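Local coordinates for protein endoglucanase (Thermotoga maritima, PDB 2FVG) that probably acts as a metal-dependent aminopeptidase of the peptidase M42 family, binding two divalent metal cations per subunit, although it is named an endoglucanase, at residues W235-T246 against I271-T279; G171-L179 against Y319-K327. All coordinates share one frame; numbering follows the deposited sequence.

Contact 1. Residues W235-T246 against I271-T279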
# COMPACT_ATOMS: atom_id res chain seq x y z
N TRP A 235 7.63 16.59 16.03
CA TRP A 235 8.39 15.34 16.20
C TRP A 235 7.70 14.16 15.48
O TRP A 235 7.21 13.22 16.10
CB TRP A 235 8.63 15.03 17.70
CG TRP A 235 9.00 16.26 18.49
CD1 TRP A 235 8.23 16.89 19.43
CD2 TRP A 235 10.21 17.02 18.38
NE1 TRP A 235 8.89 18.00 19.92
CE2 TRP A 235 10.11 18.10 19.30
CE3 TRP A 235 11.38 16.90 17.61
CZ2 TRP A 235 11.13 19.05 19.46
CZ3 TRP A 235 12.40 17.85 17.78
CH2 TRP A 235 12.27 18.91 18.70
N ALA A 236 7.67 14.23 14.16
CA ALA A 236 7.02 13.21 13.34
C ALA A 236 7.76 13.09 12.02
O ALA A 236 8.70 13.84 11.78
CB ALA A 236 5.57 13.59 13.10
N THR A 237 7.35 12.12 11.20
CA THR A 237 7.91 11.91 9.88
C THR A 237 7.23 12.97 9.02
O THR A 237 5.99 13.02 8.96
CB THR A 237 7.58 10.50 9.35
OG1 THR A 237 7.89 9.53 10.36
CG2 THR A 237 8.39 10.19 8.11
N HIS A 238 8.01 13.82 8.37
CA HIS A 238 7.38 14.92 7.64
C HIS A 238 7.34 14.90 6.14
O HIS A 238 8.28 14.44 5.49
CB HIS A 238 7.98 16.25 8.09
CG HIS A 238 7.87 16.47 9.56
ND1 HIS A 238 6.65 16.52 10.22
CD2 HIS A 238 8.82 16.68 10.50
CE1 HIS A 238 6.86 16.73 11.50
NE2 HIS A 238 8.16 16.83 11.70
N LEU A 239 6.25 15.43 5.59
CA LEU A 239 6.11 15.61 4.15
C LEU A 239 7.21 16.56 3.72
O LEU A 239 7.44 17.58 4.37
CB LEU A 239 4.75 16.22 3.80
CG LEU A 239 3.45 15.43 4.00
CD1 LEU A 239 2.28 16.29 3.62
CD2 LEU A 239 3.44 14.20 3.15
N GLY A 240 7.93 16.21 2.66
CA GLY A 240 8.97 17.08 2.14
C GLY A 240 10.38 16.75 2.60
O GLY A 240 11.34 17.14 1.94
N ASP A 241 10.51 16.06 3.73
CA ASP A 241 11.84 15.71 4.27
C ASP A 241 12.47 14.41 3.69
O ASP A 241 13.54 14.01 4.13
CB ASP A 241 11.83 15.71 5.81
CG ASP A 241 11.70 17.12 6.40
OD1 ASP A 241 11.63 18.10 5.63
OD2 ASP A 241 11.68 17.26 7.64
N GLY A 242 11.80 13.79 2.72
CA GLY A 242 12.31 12.59 2.04
C GLY A 242 11.78 11.27 2.56
O GLY A 242 11.00 11.24 3.50
N PRO A 243 12.15 10.16 1.91
CA PRO A 243 11.73 8.87 2.43
C PRO A 243 12.30 8.64 3.82
O PRO A 243 13.45 9.05 4.10
CB PRO A 243 12.33 7.86 1.46
CG PRO A 243 13.47 8.62 0.75
CD PRO A 243 12.94 10.03 0.66
N ALA A 244 11.51 7.98 4.66
CA ALA A 244 11.88 7.63 6.04
C ALA A 244 12.55 6.28 6.06
O ALA A 244 12.05 5.33 5.47
CB ALA A 244 10.60 7.57 6.95
N ILE A 245 13.68 6.17 6.77
CA ILE A 245 14.42 4.91 6.87
C ILE A 245 14.17 4.36 8.27
O ILE A 245 14.51 5.00 9.27
CB ILE A 245 15.93 5.15 6.51
CG1 ILE A 245 16.02 5.77 5.11
CG2 ILE A 245 16.73 3.85 6.49
CD1 ILE A 245 17.41 6.18 4.71
N THR A 246 13.48 3.21 8.36
CA THR A 246 13.17 2.61 9.64
C THR A 246 14.40 2.01 10.32
O THR A 246 15.20 1.31 9.70
CB THR A 246 12.06 1.55 9.48
OG1 THR A 246 10.90 2.18 8.94
CG2 THR A 246 11.69 0.93 10.78
N ILE A 271 20.24 11.94 -2.05
CA ILE A 271 18.81 11.69 -1.92
C ILE A 271 18.43 12.08 -0.49
O ILE A 271 19.01 11.55 0.45
CB ILE A 271 18.45 10.21 -2.15
CG1 ILE A 271 18.79 9.79 -3.58
CG2 ILE A 271 16.98 9.98 -1.90
CD1 ILE A 271 18.58 8.29 -3.84
N PRO A 272 17.49 13.04 -0.33
CA PRO A 272 17.05 13.44 1.00
C PRO A 272 16.35 12.28 1.67
O PRO A 272 15.62 11.52 1.02
CB PRO A 272 16.04 14.56 0.72
CG PRO A 272 16.26 14.97 -0.68
CD PRO A 272 16.81 13.80 -1.40
N PHE A 273 16.56 12.14 2.97
CA PHE A 273 15.89 11.07 3.71
C PHE A 273 15.71 11.57 5.11
O PHE A 273 16.30 12.59 5.48
CB PHE A 273 16.73 9.79 3.73
CG PHE A 273 18.07 9.93 4.47
CD1 PHE A 273 19.17 10.49 3.84
CD2 PHE A 273 18.22 9.48 5.79
CE1 PHE A 273 20.41 10.62 4.53
CE2 PHE A 273 19.44 9.60 6.46
CZ PHE A 273 20.53 10.17 5.83
N GLN A 274 14.88 10.88 5.88
CA GLN A 274 14.69 11.24 7.29
C GLN A 274 14.60 9.95 8.07
O GLN A 274 14.47 8.89 7.47
CB GLN A 274 13.41 12.08 7.51
CG GLN A 274 12.09 11.42 7.06
CD GLN A 274 10.92 12.38 7.12
OE1 GLN A 274 10.75 13.08 8.11
NE2 GLN A 274 10.12 12.44 6.05
N MSE A 275 14.73 10.05 9.39
CA MSE A 275 14.52 8.91 10.27
C MSE A 275 13.03 8.74 10.41
O MSE A 275 12.28 9.69 10.33
CB MSE A 275 15.10 9.16 11.66
CG MSE A 275 16.59 9.44 11.68
SE MSE A 275 17.62 7.92 10.94
CE MSE A 275 19.47 8.71 10.93
N LYS A 276 12.62 7.51 10.62
CA LYS A 276 11.25 7.19 10.81
C LYS A 276 10.86 7.56 12.25
O LYS A 276 11.46 7.08 13.21
CB LYS A 276 11.10 5.69 10.57
CG LYS A 276 9.81 5.09 11.08
CD LYS A 276 8.66 5.33 10.17
CE LYS A 276 7.38 4.78 10.81
NZ LYS A 276 7.52 3.37 11.30
N ARG A 277 9.88 8.46 12.38
CA ARG A 277 9.35 8.87 13.69
C ARG A 277 7.87 8.61 13.69
O ARG A 277 7.14 9.20 12.89
CB ARG A 277 9.62 10.35 13.98
CG ARG A 277 11.05 10.63 14.35
CD ARG A 277 11.29 12.08 14.70
NE ARG A 277 11.23 12.95 13.53
CZ ARG A 277 11.54 14.25 13.55
NH1 ARG A 277 11.95 14.82 14.68
NH2 ARG A 277 11.44 14.98 12.44
N ARG A 278 7.41 7.73 14.57
CA ARG A 278 5.99 7.39 14.65
C ARG A 278 5.49 7.65 16.06
O ARG A 278 6.11 7.18 17.02
CB ARG A 278 5.82 5.92 14.30
CG ARG A 278 4.41 5.37 14.40
CD ARG A 278 4.42 3.86 14.20
NE ARG A 278 3.10 3.27 14.40
N THR A 279 4.38 8.37 16.19
CA THR A 279 3.78 8.67 17.52
C THR A 279 3.10 7.46 18.18
O THR A 279 2.65 6.53 17.50
CB THR A 279 2.77 9.84 17.47
O HOH W 1 4.91 10.25 11.53
O HOH W 2 12.44 15.21 9.21
O HOH W 3 14.56 5.53 12.11

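Contact 2. Residues G171-L179 against Y319-K327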
# COMPACT_ATOMS: atom_id res chain seq x y z
N GLY A 171 3.37 2.81 -2.41
CA GLY A 171 4.45 1.83 -2.43
C GLY A 171 4.40 0.98 -3.69
O GLY A 171 5.44 0.75 -4.33
N CYS A 172 3.20 0.54 -4.07
CA CYS A 172 2.99 -0.24 -5.31
C CYS A 172 3.39 0.58 -6.53
O CYS A 172 4.04 0.07 -7.44
CB CYS A 172 1.52 -0.62 -5.49
SG CYS A 172 0.82 -1.80 -4.32
N SER A 173 2.99 1.85 -6.53
CA SER A 173 3.27 2.77 -7.62
C SER A 173 4.79 2.98 -7.77
O SER A 173 5.33 3.04 -8.89
CB SER A 173 2.53 4.08 -7.35
OG SER A 173 2.80 5.05 -8.34
N VAL A 174 5.48 3.09 -6.64
CA VAL A 174 6.93 3.23 -6.61
C VAL A 174 7.59 2.06 -7.33
O VAL A 174 8.49 2.27 -8.12
CB VAL A 174 7.49 3.34 -5.17
CG1 VAL A 174 9.03 3.35 -5.19
CG2 VAL A 174 7.00 4.59 -4.51
N LEU A 175 7.14 0.84 -7.04
CA LEU A 175 7.69 -0.38 -7.64
C LEU A 175 7.46 -0.42 -9.12
O LEU A 175 8.38 -0.74 -9.87
CB LEU A 175 7.12 -1.64 -6.99
CG LEU A 175 7.34 -1.80 -5.48
CD1 LEU A 175 7.10 -3.24 -5.10
CD2 LEU A 175 8.74 -1.40 -5.07
N ILE A 176 6.24 -0.11 -9.54
CA ILE A 176 5.89 -0.02 -10.95
C ILE A 176 6.74 1.03 -11.66
O ILE A 176 7.16 0.81 -12.80
CB ILE A 176 4.41 0.33 -11.15
CG1 ILE A 176 3.53 -0.74 -10.52
CG2 ILE A 176 4.07 0.45 -12.63
CD1 ILE A 176 2.04 -0.41 -10.59
N ASP A 177 6.99 2.17 -11.01
CA ASP A 177 7.80 3.25 -11.61
C ASP A 177 9.27 2.88 -11.72
O ASP A 177 9.95 3.32 -12.64
CB ASP A 177 7.65 4.59 -10.86
CG ASP A 177 6.31 5.29 -11.14
OD1 ASP A 177 5.43 4.73 -11.84
OD2 ASP A 177 6.14 6.42 -10.63
N VAL A 178 9.77 2.12 -10.75
CA VAL A 178 11.16 1.67 -10.79
C VAL A 178 11.30 0.77 -12.02
O VAL A 178 12.24 0.91 -12.80
CB VAL A 178 11.58 0.92 -9.50
CG1 VAL A 178 12.95 0.23 -9.68
CG2 VAL A 178 11.61 1.89 -8.33
N LEU A 179 10.33 -0.12 -12.20
CA LEU A 179 10.33 -1.03 -13.35
C LEU A 179 10.16 -0.30 -14.67
O LEU A 179 10.85 -0.63 -15.65
CB LEU A 179 9.26 -2.10 -13.17
CG LEU A 179 9.63 -3.16 -12.14
CD1 LEU A 179 8.41 -4.04 -11.80
CD2 LEU A 179 10.81 -4.00 -12.66
N TYR A 319 8.02 11.09 -2.84
CA TYR A 319 7.73 9.93 -3.68
C TYR A 319 8.87 9.64 -4.68
O TYR A 319 9.29 8.48 -4.85
CB TYR A 319 6.43 10.18 -4.43
CG TYR A 319 6.11 9.09 -5.42
CD1 TYR A 319 6.59 9.14 -6.74
CD2 TYR A 319 5.31 8.02 -5.05
CE1 TYR A 319 6.29 8.13 -7.65
CE2 TYR A 319 5.00 7.02 -5.93
CZ TYR A 319 5.48 7.07 -7.22
OH TYR A 319 5.13 6.06 -8.07
N GLU A 320 9.36 10.69 -5.34
CA GLU A 320 10.42 10.57 -6.33
C GLU A 320 11.73 10.12 -5.72
O GLU A 320 12.49 9.38 -6.34
CB GLU A 320 10.66 11.90 -7.06
CG GLU A 320 9.63 12.19 -8.13
CD GLU A 320 9.63 11.13 -9.23
OE1 GLU A 320 10.73 10.85 -9.77
OE2 GLU A 320 8.54 10.59 -9.55
N ASN A 321 12.00 10.60 -4.51
CA ASN A 321 13.22 10.23 -3.81
C ASN A 321 13.19 8.80 -3.30
O ASN A 321 14.24 8.14 -3.23
CB ASN A 321 13.50 11.21 -2.70
CG ASN A 321 14.05 12.49 -3.24
OD1 ASN A 321 15.01 12.48 -4.00
ND2 ASN A 321 13.46 13.60 -2.84
N THR A 322 12.00 8.34 -2.94
CA THR A 322 11.79 6.95 -2.54
C THR A 322 12.09 6.05 -3.74
O THR A 322 12.84 5.08 -3.63
CB THR A 322 10.36 6.71 -2.09
OG1 THR A 322 10.02 7.65 -1.07
CG2 THR A 322 10.20 5.28 -1.53
N LYS A 323 11.50 6.39 -4.89
CA LYS A 323 11.74 5.66 -6.13
C LYS A 323 13.23 5.69 -6.49
O LYS A 323 13.79 4.67 -6.89
CB LYS A 323 10.90 6.28 -7.26
CG LYS A 323 11.16 5.67 -8.63
CD LYS A 323 10.72 6.57 -9.78
CE LYS A 323 11.75 7.65 -10.11
NZ LYS A 323 11.35 8.49 -11.29
N LYS A 324 13.88 6.85 -6.37
CA LYS A 324 15.32 6.94 -6.66
C LYS A 324 16.12 6.00 -5.76
O LYS A 324 16.95 5.26 -6.23
CB LYS A 324 15.86 8.36 -6.47
CG LYS A 324 15.64 9.35 -7.61
CD LYS A 324 16.38 10.65 -7.27
CE LYS A 324 16.20 11.74 -8.32
NZ LYS A 324 14.81 12.27 -8.35
N LEU A 325 15.85 6.05 -4.47
CA LEU A 325 16.53 5.21 -3.48
C LEU A 325 16.37 3.71 -3.73
O LEU A 325 17.33 2.96 -3.64
CB LEU A 325 16.08 5.57 -2.05
CG LEU A 325 16.79 4.92 -0.87
CD1 LEU A 325 18.32 5.12 -0.95
CD2 LEU A 325 16.24 5.46 0.44
N ILE A 326 15.15 3.26 -4.01
CA ILE A 326 14.90 1.86 -4.30
C ILE A 326 15.67 1.46 -5.57
O ILE A 326 16.27 0.39 -5.62
CB ILE A 326 13.38 1.59 -4.55
CG1 ILE A 326 12.51 1.86 -3.30
CG2 ILE A 326 13.15 0.16 -5.02
CD1 ILE A 326 12.98 1.12 -2.05
N LYS A 327 15.69 2.31 -6.59
CA LYS A 327 16.36 1.95 -7.83
C LYS A 327 17.87 1.76 -7.63
O LYS A 327 18.44 0.79 -8.14
CB LYS A 327 16.06 2.97 -8.92
CG LYS A 327 16.52 2.50 -10.27
CD LYS A 327 16.30 3.54 -11.33
CE LYS A 327 16.76 2.97 -12.66
NZ LYS A 327 16.43 3.86 -13.80
O HOH W 4 7.51 8.45 -11.47

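Contact 1. Residues W235-T246 against I271-T279
In a beta-alpha-beta unit at the edge of the large mixed sheet, strand 244-245 pairs in parallel with strand 274-275, and helix 256-268 makes the crossover. The backbone bonds are Gln-274 N to Pro-243 O, 2.9 Å, and Ile-245 N to Gln-274 O, also 2.9 Å. Strand 297-306 takes the other edge of strand 244-245, bonding to Ala-244 and Thr-246.

The amide of Gln-274 is buried against the loop before the strand and grips it with three bonds. Gln-274 OE1 accepts from His-238 N (2.9 Å), and Gln-274 NE2 donates to His-238 O (2.8 Å) and Gly-242 O (3.0 Å). Both acceptors lie near the amide plane, which fixes the rotation of the group. CG sits between backbone N and carbonyl carbon (chi1 58°), which turns the chain toward this loop. His-238 O also receives Asp-241 N, from the opposite face of its plane, within a type II beta turn. Thr-237 CG2 packs on the amide carbon of Gln-274.

On the face opposite Ala-244 and Gln-274, Ile-245 CD1 meets the Phe-273 ring obliquely, 3.6 Å from CD2. The Lys-276 side chain lies about 6 Å from that of Glu-220, a predicted zinc ligand, so this strand end probably borders the metal site. Arg-277 lays one guanidinium face over Ala-236 N. Thr-237 OG1 donates to Arg-277 O at 2.7 Å, from above the carbonyl plane.

Contact 2. Residues G171-L179 against Y319-K327
Helices 171-179 and 319-327 cross at -55°, their axes 9.4 Å apart at closest approach, and the backbones come nearest at Val-174 and Lys-323. Val-174 is the knob of a knob-into-hole contact. Its side chain sits among Tyr-319, Thr-322, Lys-323 and Ile-326. Val-174 CG1 lies anti to the backbone N (chi1 174°) and reaches Lys-323 CA at 3.7 Å. Val-174 CG2 turns the other way, to Tyr-319 CE2 at 3.5 Å. One turn on, Val-178 CG2 packs between Ile-326 CG2 and Lys-323 CG.

These are parts of helices 166-180 and 316-332, which both pack on the large mixed sheet of the M42 peptidase fold. Leu-175 and Ile-326 both rest on Val-219 of strand 215-224.

At the start of the pair, the Tyr-319 hydroxyl reaches across to helix 171-179. Tyr-319 OH donates to Asp-177 OD2 at 2.8 Å. The carboxylate is met from above its plane, which stands 83° from the ring. Ser-173 OG lies 2.6 Å from Tyr-319 OH. A water donates to both Asp-177 OD2 and Glu-320 OE2, which are 4.9 Å apart, and this may ease the closeness of two like charges. Lys-323 bends at chi3, passes its CD over Asp-177 CB, and ends in a salt bridge from NZ to Glu-320 OE1, 2.9 Å long, on the syn side of that oxygen.

Overall arrangement
The first part of the chain, with the six-stranded antiparallel sheet, precedes helix 166-180, which brings in the first half of contact 2. Strands 187-194 and 215-224 follow before residues 235-246 open contact 1. Helix 256-268 comes next, and residues 271-279 close this short loop. Strands 297-306 and 312-315 lead into helix 316-332, which returns to helix 166-180 and closes contact 2. Contact 1 is therefore nested inside the larger loop. Contact 1 adds strand 274-275 to the sheet edge beside strand 244-245; contact 2 joins two helices packed on the sheet. They touch where Pro-243 CB meets Thr-322 OG1 at 3.4 Å and where Ile-271 and Pro-272 pack on Asn-321.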